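Local coordinates for protein OLD nuclease (Thermus scotoductus, PDB 6P74) that degrades linear or supercoiled double-stranded DNA from the 5' end as a metal-dependent exonuclease, nicks and linearizes circular DNA, and has DNA-stimulated ATPase activity, at residues T73-P78 and I87-L92; L105-E110 and N121-G126. All coordinates share one frame; numbering follows the deposited sequence.

Interaction 1 of 2, residues T73-P78 and I87-L92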
loop_
_atom_site.group_PDB
_atom_site.type_symbol
_atom_site.label_atom_id
_atom_site.label_comp_id
_atom_site.label_asym_id
_atom_site.label_seq_id
_atom_site.Cartn_x
_atom_site.Cartn_y
_atom_site.Cartn_z
ATOM N N THR A 73 -6.232 9.541 17.032
ATOM C CA THR A 73 -7.047 10.660 17.490
ATOM C C THR A 73 -6.668 11.909 16.702
ATOM O O THR A 73 -5.500 12.309 16.697
ATOM C CB THR A 73 -6.854 10.891 18.996
ATOM O OG1 THR A 73 -7.162 9.695 19.719
ATOM C CG2 THR A 73 -7.753 12.012 19.484
ATOM N N VAL A 74 -7.643 12.533 16.043
ATOM C CA VAL A 74 -7.408 13.779 15.321
ATOM C C VAL A 74 -8.197 14.893 15.993
ATOM O O VAL A 74 -9.416 14.786 16.157
ATOM C CB VAL A 74 -7.787 13.666 13.841
ATOM C CG1 VAL A 74 -7.291 14.881 13.104
ATOM C CG2 VAL A 74 -7.203 12.408 13.250
ATOM N N HIS A 75 -7.507 15.959 16.380
ATOM C CA HIS A 75 -8.116 17.127 17.000
ATOM C C HIS A 75 -8.241 18.257 15.988
ATOM O O HIS A 75 -7.395 18.423 15.106
ATOM C CB HIS A 75 -7.295 17.624 18.186
ATOM C CG HIS A 75 -7.031 16.588 19.228
ATOM N ND1 HIS A 75 -7.539 16.674 20.508
ATOM C CD2 HIS A 75 -6.285 15.457 19.193
ATOM C CE1 HIS A 75 -7.118 15.641 21.215
ATOM N NE2 HIS A 75 -6.357 14.887 20.441
ATOM N N PHE A 76 -9.299 19.051 16.130
ATOM C CA PHE A 76 -9.511 20.131 15.183
ATOM C C PHE A 76 -10.179 21.317 15.866
ATOM O O PHE A 76 -10.617 21.250 17.014
ATOM C CB PHE A 76 -10.331 19.651 13.992
ATOM C CG PHE A 76 -11.630 19.024 14.384
ATOM C CD1 PHE A 76 -12.699 19.807 14.779
ATOM C CD2 PHE A 76 -11.782 17.651 14.368
ATOM C CE1 PHE A 76 -13.891 19.234 15.147
ATOM C CE2 PHE A 76 -12.963 17.076 14.729
ATOM C CZ PHE A 76 -14.024 17.871 15.119
ATOM N N ASP A 77 -10.256 22.416 15.117
ATOM C CA ASP A 77 -10.729 23.702 15.587
ATOM C C ASP A 77 -11.202 24.472 14.372
ATOM O O ASP A 77 -10.505 24.462 13.351
ATOM C CB ASP A 77 -9.629 24.477 16.306
ATOM C CG ASP A 77 -10.127 25.776 16.864
ATOM O OD1 ASP A 77 -10.996 25.726 17.758
ATOM O OD2 ASP A 77 -9.669 26.837 16.399
ATOM N N PRO A 78 -12.361 25.136 14.425
ATOM C CA PRO A 78 -13.255 25.253 15.585
ATOM C C PRO A 78 -14.051 23.992 15.867
ATOM O O PRO A 78 -14.114 23.110 15.011
ATOM C CB PRO A 78 -14.198 26.372 15.169
ATOM C CG PRO A 78 -14.307 26.178 13.684
ATOM C CD PRO A 78 -12.922 25.806 13.237
ATOM N N ILE A 87 -17.997 19.040 19.597
ATOM C CA ILE A 87 -16.971 18.033 19.376
ATOM C C ILE A 87 -15.723 18.696 18.826
ATOM O O ILE A 87 -15.797 19.519 17.905
ATOM C CB ILE A 87 -17.477 16.951 18.410
ATOM C CG1 ILE A 87 -18.746 16.301 18.968
ATOM C CG2 ILE A 87 -16.351 15.956 18.108
ATOM C CD1 ILE A 87 -18.660 15.971 20.449
ATOM N N THR A 88 -14.566 18.320 19.369
ATOM C CA THR A 88 -13.288 18.893 18.957
ATOM C C THR A 88 -12.285 17.839 18.496
ATOM O O THR A 88 -11.117 18.176 18.258
ATOM C CB THR A 88 -12.686 19.731 20.096
ATOM O OG1 THR A 88 -12.154 18.867 21.108
ATOM C CG2 THR A 88 -13.757 20.626 20.727
ATOM N N ALA A 89 -12.698 16.580 18.358
ATOM C CA ALA A 89 -11.761 15.541 17.948
ATOM C C ALA A 89 -12.523 14.256 17.677
ATOM O O ALA A 89 -13.627 14.053 18.181
ATOM C CB ALA A 89 -10.680 15.296 19.006
ATOM N N PHE A 90 -11.913 13.398 16.867
ATOM C CA PHE A 90 -12.392 12.056 16.592
ATOM C C PHE A 90 -11.326 11.064 17.024
ATOM O O PHE A 90 -10.131 11.333 16.869
ATOM C CB PHE A 90 -12.683 11.869 15.111
ATOM C CG PHE A 90 -13.647 12.854 14.553
ATOM C CD1 PHE A 90 -14.709 13.322 15.321
ATOM C CD2 PHE A 90 -13.528 13.282 13.244
ATOM C CE1 PHE A 90 -15.624 14.219 14.798
ATOM C CE2 PHE A 90 -14.445 14.181 12.703
ATOM C CZ PHE A 90 -15.484 14.655 13.478
ATOM N N ARG A 91 -11.750 9.921 17.572
ATOM C CA ARG A 91 -10.827 8.861 17.975
ATOM C C ARG A 91 -11.226 7.565 17.288
ATOM O O ARG A 91 -12.318 7.041 17.535
ATOM C CB ARG A 91 -10.791 8.650 19.489
ATOM C CG ARG A 91 -9.746 7.618 19.867
ATOM C CD ARG A 91 -9.993 6.969 21.201
ATOM N NE ARG A 91 -9.813 7.902 22.303
ATOM C CZ ARG A 91 -10.720 8.115 23.251
ATOM N NH1 ARG A 91 -11.871 7.448 23.233
ATOM N NH2 ARG A 91 -10.473 8.984 24.226
ATOM N N LEU A 92 -10.336 7.049 16.436
ATOM C CA LEU A 92 -10.577 5.819 15.696
ATOM C C LEU A 92 -9.818 4.698 16.388
ATOM O O LEU A 92 -8.595 4.781 16.556
ATOM C CB LEU A 92 -10.144 5.950 14.234
ATOM C CG LEU A 92 -10.380 4.725 13.335
ATOM C CD1 LEU A 92 -11.847 4.419 13.227
ATOM C CD2 LEU A 92 -9.789 4.937 11.942
HETATM O O HOH W 1 -9.395 18.231 21.414
#

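Interaction 2 of 2, residues L105-E110 and N121-G126. With SO4 (sulfate ion), chain K.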
loop_
_atom_site.group_PDB
_atom_site.type_symbol
_atom_site.label_atom_id
_atom_site.label_comp_id
_atom_site.label_asym_id
_atom_site.label_seq_id
_atom_site.Cartn_x
_atom_site.Cartn_y
_atom_site.Cartn_z
ATOM N N LEU A 105 -15.453 4.871 15.856
ATOM C CA LEU A 105 -15.114 6.260 15.568
ATOM C C LEU A 105 -15.791 7.095 16.645
ATOM O O LEU A 105 -17.006 7.282 16.616
ATOM C CB LEU A 105 -15.566 6.658 14.167
ATOM C CG LEU A 105 -15.144 8.047 13.681
ATOM C CD1 LEU A 105 -13.631 8.195 13.678
ATOM C CD2 LEU A 105 -15.732 8.330 12.300
ATOM N N GLU A 106 -15.025 7.573 17.607
ATOM C CA GLU A 106 -15.778 8.215 18.663
ATOM C C GLU A 106 -15.583 9.722 18.641
ATOM O O GLU A 106 -14.462 10.205 18.410
ATOM C CB GLU A 106 -15.375 7.699 20.044
ATOM C CG GLU A 106 -15.478 6.215 20.235
ATOM C CD GLU A 106 -14.787 5.782 21.511
ATOM O OE1 GLU A 106 -15.500 5.517 22.507
ATOM O OE2 GLU A 106 -13.529 5.744 21.521
ATOM N N PRO A 107 -16.643 10.480 18.918
ATOM C CA PRO A 107 -16.490 11.919 19.109
ATOM C C PRO A 107 -16.000 12.229 20.517
ATOM O O PRO A 107 -16.324 11.543 21.490
ATOM C CB PRO A 107 -17.909 12.449 18.884
ATOM C CG PRO A 107 -18.773 11.359 19.446
ATOM C CD PRO A 107 -18.042 10.049 19.112
ATOM N N LEU A 108 -15.213 13.287 20.607
ATOM C CA LEU A 108 -14.620 13.735 21.854
ATOM C C LEU A 108 -14.904 15.215 22.025
ATOM O O LEU A 108 -14.868 15.976 21.055
ATOM C CB LEU A 108 -13.091 13.507 21.878
ATOM C CG LEU A 108 -12.536 12.089 21.934
ATOM C CD1 LEU A 108 -11.018 12.150 21.965
ATOM C CD2 LEU A 108 -13.062 11.357 23.152
ATOM N N ASP A 109 -15.156 15.624 23.262
ATOM C CA ASP A 109 -15.360 17.029 23.562
ATOM C C ASP A 109 -14.039 17.673 23.982
ATOM O O ASP A 109 -12.991 17.023 24.086
ATOM C CB ASP A 109 -16.460 17.206 24.628
ATOM C CG ASP A 109 -16.089 16.606 25.999
ATOM O OD1 ASP A 109 -14.895 16.330 26.250
ATOM O OD2 ASP A 109 -17.004 16.420 26.841
ATOM N N GLU A 110 -14.106 18.985 24.220
ATOM C CA GLU A 110 -12.968 19.764 24.691
ATOM C C GLU A 110 -12.096 18.998 25.678
ATOM O O GLU A 110 -10.867 18.992 25.567
ATOM C CB GLU A 110 -13.490 21.051 25.325
ATOM C CG GLU A 110 -12.413 21.997 25.765
ATOM C CD GLU A 110 -12.982 23.253 26.372
ATOM O OE1 GLU A 110 -12.986 23.364 27.617
ATOM O OE2 GLU A 110 -13.441 24.122 25.600
ATOM N N ASN A 121 -26.469 6.568 26.410
ATOM C CA ASN A 121 -25.746 6.127 25.222
ATOM C C ASN A 121 -24.753 7.196 24.767
ATOM O O ASN A 121 -25.068 8.393 24.799
ATOM C CB ASN A 121 -26.718 5.822 24.085
ATOM C CG ASN A 121 -27.912 5.037 24.549
ATOM O OD1 ASN A 121 -27.813 4.213 25.459
ATOM N ND2 ASN A 121 -29.059 5.297 23.937
ATOM N N PRO A 122 -23.557 6.802 24.330
ATOM C CA PRO A 122 -22.588 7.793 23.846
ATOM C C PRO A 122 -23.030 8.442 22.543
ATOM O O PRO A 122 -23.792 7.872 21.755
ATOM C CB PRO A 122 -21.305 6.973 23.642
ATOM C CG PRO A 122 -21.768 5.576 23.448
ATOM C CD PRO A 122 -23.014 5.432 24.306
ATOM N N LEU A 123 -22.541 9.662 22.330
ATOM C CA LEU A 123 -22.698 10.332 21.044
ATOM C C LEU A 123 -21.861 9.625 19.986
ATOM O O LEU A 123 -20.679 9.339 20.198
ATOM C CB LEU A 123 -22.278 11.796 21.150
ATOM C CG LEU A 123 -22.535 12.650 19.911
ATOM C CD1 LEU A 123 -23.992 13.083 19.870
ATOM C CD2 LEU A 123 -21.615 13.854 19.906
ATOM N N ARG A 124 -22.480 9.323 18.854
ATOM C CA ARG A 124 -21.798 8.657 17.761
ATOM C C ARG A 124 -21.418 9.693 16.715
ATOM O O ARG A 124 -22.000 10.778 16.646
ATOM C CB ARG A 124 -22.680 7.560 17.151
ATOM C CG ARG A 124 -23.498 6.793 18.189
ATOM C CD ARG A 124 -23.599 5.320 17.841
ATOM N NE ARG A 124 -22.262 4.748 17.721
ATOM C CZ ARG A 124 -21.642 4.067 18.682
ATOM N NH1 ARG A 124 -22.255 3.854 19.843
ATOM N NH2 ARG A 124 -20.410 3.601 18.478
ATOM N N VAL A 125 -20.410 9.357 15.916
ATOM C CA VAL A 125 -19.959 10.251 14.855
ATOM C C VAL A 125 -20.867 10.070 13.644
ATOM O O VAL A 125 -20.967 8.972 13.089
ATOM C CB VAL A 125 -18.490 9.985 14.501
ATOM C CG1 VAL A 125 -18.308 8.571 13.951
ATOM C CG2 VAL A 125 -17.987 11.028 13.498
ATOM N N GLY A 126 -21.548 11.147 13.242
ATOM C CA GLY A 126 -22.424 11.119 12.089
ATOM C C GLY A 126 -21.733 11.638 10.826
ATOM O O GLY A 126 -20.602 12.134 10.850
HETATM S S SO4 K . -18.101 3.035 13.030
HETATM O O1 SO4 K . -17.402 3.409 14.258
HETATM O O2 SO4 K . -18.767 4.195 12.446
HETATM O O3 SO4 K . -17.157 2.492 12.053
HETATM O O4 SO4 K . -19.099 2.019 13.355
#

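Interaction 1 of 2, residues T73-P78 and I87-L92
The carbonyl oxygen of Thr88 is gripped twice. Phe76 N gives Thr88 O a nearly straight hydrogen bond of 2.9 Å (166° at the hydrogen), coming from above the carbonyl plane, and the CA-H of His75 leans on the same oxygen. Two residues along each strand, Val74 and Phe90 form a hydrogen-bonded antiparallel pair, joined by reciprocal N-to-O bonds, and Phe90 O also receives the CA-H of Thr73, with CA 3.2 Å away. The pairs Thr73-Arg91 and His75-Ala89 flank it as non-hydrogen-bonded positions.

On the Val74 and Phe90 side the rings do the work. Phe76 has CG wedged between its own backbone N and carbonyl carbon (chi1 55°), which swings the ring back over the neighbouring strand, one face resting on the Thr88-Ala89 peptide. Its CE2 edge then drives into the middle of the Phe90 face, 3.7 Å from Phe90 CZ, a T-shaped stack with planes 64° apart. His132 meets the Phe76 ring too, and helix 34-45 covers Val74 and Phe90 through Val44 and Leu45.

The opposite side is more polar. Ala89 CB sits over one face of the His75 imidazole, 4.0 Å from its centroid, a CH-pi contact. In the plane of that ring, a water links His75 ND1 (2.6 Å) to Thr88 OG1 (2.8 Å), while NE2 bonds Gln6, so both ring nitrogens are engaged and the ring's rotation is fixed. Thr73 OG1 lies alongside the Arg91 chain, 3.3 Å from CG, and the guanidinium carries on to a salt bridge with Glu106.

Thr88 and Ala89 together face Leu108 on the next strand, a classic beta bulge within the antiparallel beta sheet characteristic of ABC-type ATPase domains.

Interaction 2 of 2, residues L105-E110 and N121-G126
Leu105 meets Val125 and Pro107 meets Leu123, two apolar pairs that carry the contact. Leu105 reaches toward Val125 with its CG anti to the backbone N (chi1 -174°), which carries the branched end out to the valine. Val125 CG2 stands 3.7 Å from Leu105 CD2; the model brings CG1 closer still, but that spacing is too short for carbons and the exact fit there is doubtful. Val125 CB also rests on the backbone, 3.7 Å from Leu105 O. Two residues up the strand, Pro107 CG meets Leu123 CD2 at 3.8 Å; the ring sits too near the Leu123 carbonyl in the model, which leaves its exact placement doubtful. Helix 127-132 closes the group: Met129 packs on both Pro107 and Leu123, Arg130 on Leu105 and Val125, and Ile87 of the adjoining strand adds to the Pro107-Leu123 patch.

Hydrogen bonding plays no part between 105-110 and 121-126. Glu106 and Leu108 spend their backbone bonds on strand 85-97. Pro107 has no N-H to offer on the other edge, and the incoming chain, irregular and running across, adds no strand there. Leu105 N instead donates to O1 of a sulfate, probably from the crystallisation liquor, over 2.9 Å in a bent bond (132°); Trp49 NE1 holds the same ion.

Charges contribute little across the gap. Glu106 OE1 and Arg124 NH2 remain 6.6 Å apart, too far to pair, and the strongest partner of Glu106 lies on strand 85-97. Asp109 OD1 accepts from Asn113 N, near the start of the loop that brings the chain back.

At Gly126 the returning segment supplies the N-cap position of helix 127-132: this is a loop crossing the flank of the outer strand of an antiparallel sheet and leading into the helix that packs against it.

Both contacts belong to the antiparallel sheet of the ATPase domain's N-terminal part, well away from the ATP and metal sites. Interaction 1 joins two paired strands and is tied by backbone hydrogen bonds, with aromatic packing on one face and polar side chains on the other. It is the more enclosed, with most touching residues buried and none exposed. Interaction 2 lies at the next strand's outer edge, where a loop adheres by aliphatic contact alone; its touching residues include exposed Arg124. Strands 85-97 and 100-109 connect them directly: Arg91 NH1 and Glu106 OE2 form a salt bridge of 2.9 Å, and Thr88 N probably bonds Leu108 O at the bulge.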